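Local coordinates for protein thiol-disulfide oxidoreductase (Bacteroides thetaiotaomicron, PDB 3FW2) that is a putative thiol-disulfide oxidoreductase of the TlpA-like family, this chain being its C-terminal thioredoxin-like domain, which lacks the usual CXXC pair, at residues 13-18 with 23-28; 75-80 with 107-112; 58-63 with 70-75. All coordinates share one frame; numbering follows the deposited sequence.

Interaction 1. Residues 13-18 with 23-28; sequences FFSLPN and KITRSS
Leu16 and Ile24 bond to each other twice through their backbones, as the antiparallel hydrogen-bonded pair of a short beta hairpin. Leu16 N reaches Ile24 O at 3.1 Å. Ile24 N reaches Leu16 O at 2.8 Å. Pro17 and Lys23 form the non-hydrogen-bonded pair beside them. The Lys23 side chain runs back over the 13-18 segment. Its CB lies 3.4 Å from Ser15 OG, and CG stays near the same oxygen. A bend at chi2 (-64°) then turns CD over the backbone, 3.8 Å from Pro17 N and close to Pro17 CD. At the tip, NZ donates to a water 3.0 Å away, and this water donates to Ser15 O. On the other side of the hairpin, Phe14 has CG between its backbone N and carbonyl carbon (chi1 63°), which lays the ring against residues 24-26. Its CZ comes 3.7 Å from Arg26 N, and CE2 meets Ile24 O and Thr25 CA. Replacing Phe14 with alanine would probably leave a gap against Ile24 O and Arg26. A second water sits over the centre of one face of this ring, donates to Phe14 O at 2.8 Å and accepts from Arg26 N.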
loop_
_atom_site.group_PDB
_atom_site.type_symbol
_atom_site.label_atom_id
_atom_site.label_comp_id
_atom_site.label_asym_id
_atom_site.label_seq_id
_atom_site.Cartn_x
_atom_site.Cartn_y
_atom_site.Cartn_z
ATOM N N PHE A 13 19.508 -0.122 -6.273
ATOM C CA PHE A 13 19.526 1.149 -6.979
ATOM C C PHE A 13 18.139 1.731 -7.103
ATOM O O PHE A 13 17.149 0.985 -7.251
ATOM C CB PHE A 13 20.085 0.942 -8.359
ATOM C CG PHE A 13 20.158 2.181 -9.164
ATOM C CD1 PHE A 13 21.078 3.166 -8.865
ATOM C CD2 PHE A 13 19.356 2.326 -10.265
ATOM C CE1 PHE A 13 21.157 4.330 -9.671
ATOM C CE2 PHE A 13 19.442 3.467 -11.058
ATOM C CZ PHE A 13 20.310 4.450 -10.756
ATOM N N PHE A 14 18.062 3.048 -6.989
ATOM C CA PHE A 14 16.900 3.746 -7.446
ATOM C C PHE A 14 17.288 5.059 -8.087
ATOM O O PHE A 14 18.341 5.600 -7.792
ATOM C CB PHE A 14 15.904 4.005 -6.298
ATOM C CG PHE A 14 16.457 4.878 -5.247
ATOM C CD1 PHE A 14 17.029 4.330 -4.131
ATOM C CD2 PHE A 14 16.371 6.296 -5.362
ATOM C CE1 PHE A 14 17.590 5.146 -3.129
ATOM C CE2 PHE A 14 16.923 7.099 -4.390
ATOM C CZ PHE A 14 17.520 6.529 -3.265
ATOM N N SER A 15 16.408 5.535 -8.958
ATOM C CA SER A 15 16.530 6.805 -9.607
ATOM C C SER A 15 15.135 7.275 -9.900
ATOM O O SER A 15 14.454 6.714 -10.751
ATOM C CB SER A 15 17.328 6.677 -10.914
ATOM O OG SER A 15 17.354 7.889 -11.661
ATOM N N LEU A 16 14.723 8.319 -9.200
ATOM C CA LEU A 16 13.341 8.728 -9.107
ATOM C C LEU A 16 13.188 10.225 -9.241
ATOM O O LEU A 16 13.993 10.980 -8.649
ATOM C CB LEU A 16 12.798 8.262 -7.731
ATOM C CG LEU A 16 12.695 6.750 -7.538
ATOM C CD1 LEU A 16 12.480 6.341 -6.057
ATOM C CD2 LEU A 16 11.629 6.120 -8.433
ATOM N N PRO A 17 12.146 10.678 -9.946
ATOM C CA PRO A 17 12.007 12.127 -10.198
ATOM C C PRO A 17 11.399 12.923 -9.047
ATOM O O PRO A 17 10.441 12.443 -8.415
ATOM C CB PRO A 17 11.074 12.170 -11.410
ATOM C CG PRO A 17 10.232 10.939 -11.293
ATOM C CD PRO A 17 11.122 9.903 -10.680
ATOM N N ASN A 18 11.976 14.074 -8.758
ATOM C CA ASN A 18 11.442 15.036 -7.810
ATOM C C ASN A 18 10.311 15.865 -8.432
ATOM O O ASN A 18 9.874 15.548 -9.550
ATOM C CB ASN A 18 12.546 15.865 -7.174
ATOM C CG ASN A 18 13.201 16.835 -8.139
ATOM O OD1 ASN A 18 12.704 17.055 -9.244
ATOM N ND2 ASN A 18 14.301 17.456 -7.681
ATOM N N LYS A 23 15.890 13.541 -11.853
ATOM C CA LYS A 23 16.112 12.216 -11.254
ATOM C C LYS A 23 17.067 12.288 -10.070
ATOM O O LYS A 23 18.162 12.818 -10.169
ATOM C CB LYS A 23 16.628 11.182 -12.279
ATOM C CG LYS A 23 15.676 10.953 -13.441
ATOM C CD LYS A 23 14.350 10.364 -13.040
ATOM C CE LYS A 23 13.497 10.028 -14.266
ATOM N NZ LYS A 23 13.715 8.615 -14.752
ATOM N N ILE A 24 16.658 11.713 -8.944
ATOM C CA ILE A 24 17.428 11.752 -7.734
ATOM C C ILE A 24 17.831 10.325 -7.392
ATOM O O ILE A 24 16.990 9.403 -7.470
ATOM C CB ILE A 24 16.564 12.274 -6.545
ATOM C CG1 ILE A 24 16.033 13.668 -6.827
ATOM C CG2 ILE A 24 17.298 12.206 -5.213
ATOM C CD1 ILE A 24 17.157 14.732 -7.082
ATOM N N THR A 25 19.068 10.158 -6.950
ATOM C CA THR A 25 19.615 8.883 -6.516
ATOM C C THR A 25 20.273 9.141 -5.141
ATOM O O THR A 25 20.407 10.282 -4.717
ATOM C CB THR A 25 20.708 8.291 -7.447
ATOM O OG1 THR A 25 21.913 9.039 -7.287
ATOM C CG2 THR A 25 20.273 8.284 -8.956
ATOM N N ARG A 26 20.704 8.080 -4.479
ATOM C CA ARG A 26 21.393 8.234 -3.177
ATOM C C ARG A 26 22.730 8.997 -3.319
ATOM O O ARG A 26 23.278 9.482 -2.332
ATOM C CB ARG A 26 21.605 6.893 -2.472
ATOM C CG ARG A 26 22.618 5.989 -3.096
ATOM C CD ARG A 26 22.958 4.844 -2.136
ATOM N NE ARG A 26 24.163 4.227 -2.599
ATOM C CZ ARG A 26 25.406 4.606 -2.304
ATOM N NH1 ARG A 26 25.681 5.565 -1.439
ATOM N NH2 ARG A 26 26.399 3.954 -2.859
ATOM N N SER A 27 23.236 9.084 -4.547
ATOM C CA SER A 27 24.471 9.846 -4.846
ATOM C C SER A 27 24.274 11.220 -5.469
ATOM O O SER A 27 25.265 11.884 -5.889
ATOM C CB SER A 27 25.365 9.001 -5.745
ATOM O OG SER A 27 25.588 7.758 -5.112
ATOM N N SER A 28 23.034 11.698 -5.520
ATOM C CA SER A 28 22.780 13.079 -5.920
ATOM C C SER A 28 23.496 14.024 -4.973
ATOM O O SER A 28 23.864 13.645 -3.864
ATOM C CB SER A 28 21.303 13.393 -5.945
ATOM O OG SER A 28 20.689 12.710 -7.000
HETATM O O HOH W 1 20.243 5.383 -5.769
HETATM O O HOH W 2 12.472 7.082 -12.495
#

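Interaction 2. Residues 75-80 with 107-112; sequences ISLDVD and EVAKQY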
loop_
_atom_site.group_PDB
_atom_site.type_symbol
_atom_site.label_atom_id
_atom_site.label_comp_id
_atom_site.label_asym_id
_atom_site.label_seq_id
_atom_site.Cartn_x
_atom_site.Cartn_y
_atom_site.Cartn_z
ATOM N N ILE A 75 10.059 9.095 -0.446
ATOM C CA ILE A 75 9.619 8.376 -1.628
ATOM C C ILE A 75 8.142 8.066 -1.507
ATOM O O ILE A 75 7.713 7.348 -0.589
ATOM C CB ILE A 75 10.396 7.092 -1.818
ATOM C CG1 ILE A 75 11.897 7.400 -2.009
ATOM C CG2 ILE A 75 9.826 6.325 -3.000
ATOM C CD1 ILE A 75 12.793 6.226 -2.277
ATOM N N SER A 76 7.344 8.632 -2.394
ATOM C CA SER A 76 5.916 8.381 -2.380
ATOM C C SER A 76 5.495 7.266 -3.306
ATOM O O SER A 76 6.039 7.124 -4.415
ATOM C CB SER A 76 5.138 9.617 -2.771
ATOM O OG SER A 76 3.724 9.348 -2.812
ATOM N N LEU A 77 4.483 6.531 -2.865
ATOM C CA LEU A 77 3.807 5.529 -3.674
ATOM C C LEU A 77 2.474 6.043 -4.222
ATOM O O LEU A 77 1.576 5.261 -4.590
ATOM C CB LEU A 77 3.667 4.213 -2.894
ATOM C CG LEU A 77 4.987 3.686 -2.357
ATOM C CD1 LEU A 77 4.693 2.399 -1.581
ATOM C CD2 LEU A 77 6.055 3.448 -3.454
ATOM N N ASP A 78 2.331 7.354 -4.313
ATOM C CA ASP A 78 1.198 7.954 -5.009
ATOM C C ASP A 78 1.175 7.591 -6.510
ATOM O O ASP A 78 2.232 7.346 -7.148
ATOM C CB ASP A 78 1.232 9.472 -4.908
ATOM C CG ASP A 78 0.640 9.985 -3.632
ATOM O OD1 ASP A 78 -0.572 9.796 -3.461
ATOM O OD2 ASP A 78 1.354 10.576 -2.817
ATOM N N VAL A 79 -0.030 7.614 -7.060
ATOM C CA VAL A 79 -0.240 7.452 -8.513
ATOM C C VAL A 79 -0.660 8.734 -9.177
ATOM O O VAL A 79 -0.565 8.858 -10.416
ATOM C CB VAL A 79 -1.281 6.397 -8.800
ATOM C CG1 VAL A 79 -0.686 4.981 -8.418
ATOM C CG2 VAL A 79 -2.600 6.750 -8.133
ATOM N N ASP A 80 -1.085 9.713 -8.387
ATOM C CA ASP A 80 -1.629 10.986 -8.882
ATOM C C ASP A 80 -0.676 12.132 -8.495
ATOM O O ASP A 80 -0.425 12.410 -7.302
ATOM C CB ASP A 80 -3.010 11.232 -8.313
ATOM C CG ASP A 80 -3.691 12.502 -8.891
ATOM O OD1 ASP A 80 -4.600 12.354 -9.734
ATOM O OD2 ASP A 80 -3.370 13.622 -8.485
ATOM N N GLU A 107 8.786 0.361 -9.184
ATOM C CA GLU A 107 9.875 -0.614 -9.017
ATOM C C GLU A 107 10.530 -0.498 -7.637
ATOM O O GLU A 107 10.908 -1.491 -7.035
ATOM C CB GLU A 107 10.968 -0.406 -10.096
ATOM C CG GLU A 107 10.558 -0.824 -11.486
ATOM C CD GLU A 107 10.289 -2.301 -11.617
ATOM O OE1 GLU A 107 11.184 -3.134 -11.359
ATOM O OE2 GLU A 107 9.182 -2.637 -12.057
ATOM N N VAL A 108 10.692 0.703 -7.148
ATOM C CA VAL A 108 11.374 0.930 -5.873
ATOM C C VAL A 108 10.662 0.211 -4.718
ATOM O O VAL A 108 11.318 -0.318 -3.788
ATOM C CB VAL A 108 11.611 2.446 -5.567
ATOM C CG1 VAL A 108 10.267 3.202 -5.355
ATOM C CG2 VAL A 108 12.613 2.628 -4.426
ATOM N N ALA A 109 9.342 0.130 -4.814
ATOM C CA ALA A 109 8.555 -0.556 -3.780
ATOM C C ALA A 109 8.832 -2.035 -3.733
ATOM O O ALA A 109 8.867 -2.630 -2.670
ATOM C CB ALA A 109 7.027 -0.302 -3.977
ATOM N N LYS A 110 9.000 -2.631 -4.901
ATOM C CA LYS A 110 9.368 -4.015 -4.993
ATOM C C LYS A 110 10.805 -4.189 -4.572
ATOM O O LYS A 110 11.135 -5.138 -3.830
ATOM C CB LYS A 110 9.153 -4.493 -6.424
ATOM C CG LYS A 110 7.731 -4.240 -6.920
ATOM C CD LYS A 110 7.463 -4.841 -8.314
ATOM C CE LYS A 110 7.644 -3.821 -9.404
ATOM N NZ LYS A 110 7.530 -4.408 -10.787
ATOM N N GLN A 111 11.680 -3.333 -5.055
ATOM C CA GLN A 111 13.132 -3.498 -4.730
ATOM C C GLN A 111 13.417 -3.399 -3.229
ATOM O O GLN A 111 14.302 -4.107 -2.703
ATOM C CB GLN A 111 13.984 -2.477 -5.485
ATOM C CG GLN A 111 13.990 -2.587 -7.012
ATOM C CD GLN A 111 14.555 -3.913 -7.477
ATOM O OE1 GLN A 111 15.735 -4.013 -7.688
ATOM N NE2 GLN A 111 13.715 -4.942 -7.594
ATOM N N TYR A 112 12.664 -2.522 -2.544
ATOM C CA TYR A 112 12.828 -2.313 -1.108
ATOM C C TYR A 112 11.855 -3.186 -0.282
ATOM O O TYR A 112 11.780 -2.976 0.907
ATOM C CB TYR A 112 12.676 -0.822 -0.747
ATOM C CG TYR A 112 13.973 -0.144 -1.057
ATOM C CD1 TYR A 112 14.314 0.116 -2.381
ATOM C CD2 TYR A 112 14.917 0.118 -0.050
ATOM C CE1 TYR A 112 15.538 0.713 -2.690
ATOM C CE2 TYR A 112 16.143 0.721 -0.346
ATOM C CZ TYR A 112 16.449 1.015 -1.682
ATOM O OH TYR A 112 17.709 1.551 -1.945
#
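Ile75 and Leu77 meet Val108 and Ala109 where helix 107-111 of the thioredoxin-like fold lies against the end of strand 70-76. The tight part is purely apolar. Ile75 CG2 touches Val108 CG1 at 3.9 Å, and the two side chains cross at a slant. Val108 has CG1 between its backbone N and carbonyl carbon (chi1 66°), which aims this methyl at Ile75; CG2 faces Ile75 CD1 at 4.2 Å. Leu77 adds one further point: its CD2 reaches Ala109 CB at 3.9 Å. All four residues are buried, and Leu16 packs on both Ile75 and Val108. No hydrogen bond links the two segments. Past Leu77 the chain departs from the helix. An ST turn spans this departure: Ser76 OG accepts from Asp78 N at 2.9 Å and donates to Asp78 OD2 at 2.7 Å. Asp78 OD1 is held separately by Ser43. Val79 packs on Tyr115 of the second subunit. The looser side of the helix, turned from segment 75-80, carries Glu107 and Lys110; Lys110 also packs on Asn105 of the second subunit. Glu107 and Lys110 form a salt bridge, with Lys110 NZ 2.7 Å from Glu107 OE2 and above the carboxylate plane.

Interaction 3. Residues 58-63 with 70-75; sequences REIYKK and IGMLGI
The Tyr61 ring receives Met72 at its edge. Met72 is present as selenomethionine, and its SE lies near the plane of the ring, 4.3 Å from Tyr61 CD1. Segment 70-75 puts nothing on either face of this ring; Asp94, from the loop before strand 96-98, also touches the tyrosine. The selenium is therefore not stacked on the aromatic system. Its closer contacts are at the root of the side chain: Tyr61 CA is 3.6 Å from Met72 SE and Tyr61 CB is 3.7 Å from it. Tyr61 CG is anti to the backbone N (chi1 173°), and this leads the ring off from the selenium and leaves CA and CB to meet it. Ile60 supplies the neighbouring wall. Its CG2 branch lies 3.8 Å from Met72 SE, and the two side chains meet at a slant. The contact joins helix 48-64 to strand 70-76, the second and third elements of a beta-alpha-beta unit that starts with strand 35-41. Both strands are parallel neighbours in the central sheet of the thioredoxin-like fold. Met72 points from its strand toward the helix, straight at first and then bent at chi3 (60°). The bend brings the terminal methyl beside the root of the tyrosine, with CE 4.1 Å from Tyr61 CB. No hydrogen bond crosses between the segments. From the strand, Met72 alone makes the direct contacts. Met72 also packs on Trp95. Ile60 also packs on Leu139 of helix 136-149, which lies on the same face of the sheet and also receives Ile70. Leu73 lies on the opposite face of the sheet, where it meets Phe14 and Phe31. An acetate ion, probably from the crystallisation liquor, lies about 6 Å from the Ile60 side chain.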
loop_
_atom_site.group_PDB
_atom_site.type_symbol
_atom_site.label_atom_id
_atom_site.label_comp_id
_atom_site.label_asym_id
_atom_site.label_seq_id
_atom_site.Cartn_x
_atom_site.Cartn_y
_atom_site.Cartn_z
ATOM N N ARG A 58 9.423 15.479 10.667
ATOM C CA ARG A 58 9.535 16.955 10.676
ATOM C C ARG A 58 10.500 17.414 11.757
ATOM O O ARG A 58 11.207 18.399 11.563
ATOM C CB ARG A 58 8.184 17.637 10.912
ATOM C CG ARG A 58 7.243 17.609 9.739
ATOM C CD ARG A 58 5.991 18.470 9.969
ATOM N NE ARG A 58 4.892 17.943 9.162
ATOM C CZ ARG A 58 3.939 17.101 9.561
ATOM N NH1 ARG A 58 3.831 16.710 10.842
ATOM N NH2 ARG A 58 3.041 16.678 8.662
ATOM N N GLU A 59 10.514 16.704 12.912
ATOM C CA GLU A 59 11.444 17.061 13.990
ATOM C C GLU A 59 12.882 16.779 13.639
ATOM O O GLU A 59 13.769 17.576 13.946
ATOM C CB GLU A 59 11.110 16.364 15.295
ATOM C CG GLU A 59 9.934 16.963 15.954
ATOM C CD GLU A 59 10.310 18.187 16.794
ATOM O OE1 GLU A 59 10.343 19.329 16.267
ATOM O OE2 GLU A 59 10.561 17.991 18.007
ATOM N N ILE A 60 13.139 15.636 12.988
ATOM C CA ILE A 60 14.474 15.322 12.514
ATOM C C ILE A 60 14.966 16.351 11.491
ATOM O O ILE A 60 16.080 16.813 11.567
ATOM C CB ILE A 60 14.518 13.854 11.992
ATOM C CG1 ILE A 60 14.310 12.920 13.210
ATOM C CG2 ILE A 60 15.807 13.570 11.232
ATOM C CD1 ILE A 60 13.666 11.576 12.955
ATOM N N TYR A 61 14.112 16.719 10.549
ATOM C CA TYR A 61 14.505 17.650 9.482
ATOM C C TYR A 61 14.801 18.997 10.127
ATOM O O TYR A 61 15.784 19.668 9.755
ATOM C CB TYR A 61 13.357 17.768 8.464
ATOM C CG TYR A 61 13.595 18.823 7.403
ATOM C CD1 TYR A 61 14.551 18.635 6.435
ATOM C CD2 TYR A 61 12.855 19.987 7.380
ATOM C CE1 TYR A 61 14.780 19.588 5.438
ATOM C CE2 TYR A 61 13.087 20.966 6.375
ATOM C CZ TYR A 61 14.056 20.724 5.417
ATOM O OH TYR A 61 14.346 21.657 4.416
ATOM N N LYS A 62 13.967 19.397 11.082
ATOM C CA LYS A 62 14.158 20.716 11.702
ATOM C C LYS A 62 15.526 20.770 12.367
ATOM O O LYS A 62 16.217 21.798 12.280
ATOM C CB LYS A 62 13.034 21.043 12.683
ATOM C CG LYS A 62 13.136 22.411 13.313
ATOM C CD LYS A 62 11.768 22.969 13.726
ATOM C CE LYS A 62 11.864 23.822 14.979
ATOM N NZ LYS A 62 10.566 24.481 15.386
ATOM N N LYS A 63 15.935 19.672 12.995
ATOM C CA LYS A 63 17.200 19.611 13.715
ATOM C C LYS A 63 18.396 19.406 12.785
ATOM O O LYS A 63 19.485 19.925 13.066
ATOM C CB LYS A 63 17.140 18.470 14.745
ATOM C CG LYS A 63 18.351 18.376 15.645
ATOM C CD LYS A 63 18.112 17.488 16.858
ATOM C CE LYS A 63 19.253 17.712 17.857
ATOM N NZ LYS A 63 19.411 16.554 18.791
ATOM N N ILE A 70 24.073 13.631 7.462
ATOM C CA ILE A 70 22.772 12.980 7.316
ATOM C C ILE A 70 21.911 13.779 6.342
ATOM O O ILE A 70 21.842 15.016 6.415
ATOM C CB ILE A 70 22.049 12.751 8.691
ATOM C CG1 ILE A 70 20.713 12.000 8.495
ATOM C CG2 ILE A 70 21.703 14.024 9.358
ATOM C CD1 ILE A 70 20.891 10.540 8.059
ATOM N N GLY A 71 21.287 13.033 5.417
ATOM C CA GLY A 71 20.302 13.550 4.496
ATOM C C GLY A 71 18.982 12.789 4.604
ATOM O O GLY A 71 18.947 11.689 5.155
HETATM N N MSE A 72 17.917 13.380 4.058
HETATM C CA MSE A 72 16.573 12.776 4.089
HETATM C C MSE A 72 15.920 12.786 2.712
HETATM O O MSE A 72 15.975 13.795 1.953
HETATM C CB MSE A 72 15.682 13.530 5.080
HETATM C CG MSE A 72 16.130 13.374 6.469
HETATM SE SE MSE A 72 15.038 14.564 7.661
HETATM C CE MSE A 72 13.227 13.859 7.338
ATOM N N LEU A 73 15.236 11.690 2.375
ATOM C CA LEU A 73 14.544 11.594 1.100
ATOM C C LEU A 73 13.182 10.926 1.353
ATOM O O LEU A 73 13.145 9.834 1.878
ATOM C CB LEU A 73 15.293 10.681 0.112
ATOM C CG LEU A 73 14.659 10.474 -1.259
ATOM C CD1 LEU A 73 14.459 11.802 -1.996
ATOM C CD2 LEU A 73 15.519 9.470 -2.073
ATOM N N GLY A 74 12.114 11.534 0.853
ATOM C CA GLY A 74 10.788 10.937 0.899
ATOM C C GLY A 74 10.485 10.346 -0.462
ATOM O O GLY A 74 10.608 11.019 -1.494
ATOM N N ILE A 75 10.059 9.095 -0.446
ATOM C CA ILE A 75 9.619 8.376 -1.628
ATOM C C ILE A 75 8.142 8.066 -1.507
ATOM O O ILE A 75 7.713 7.348 -0.589
ATOM C CB ILE A 75 10.396 7.092 -1.818
ATOM C CG1 ILE A 75 11.897 7.400 -2.009
ATOM C CG2 ILE A 75 9.826 6.325 -3.000
ATOM C CD1 ILE A 75 12.793 6.226 -2.277
#

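How the interactions relate
Strand 70-76 ties the three contacts together. Interactions 2 and 3 share Ile75 but sit on opposite sides of the chain's centre, about 19 Å apart between centres. Interaction 1 packs against the face of the strand turned away from helix 48-64. There Phe14 CE2 meets Leu73 CD2 at 3.6 Å. Leu16 CD1 bridges interactions 1 and 2, at 3.8 Å from Ile75 CD1 and 3.9 Å from Val108 CG1. The centres of interactions 1 and 2 are about 13 Å apart. Thioredoxins carry their redox site after the strand equivalent to 35-41. The corresponding loop of this chain has no CXXC cysteine pair. It approaches interaction 2, where Trp44 NE1 donates to Leu77 O.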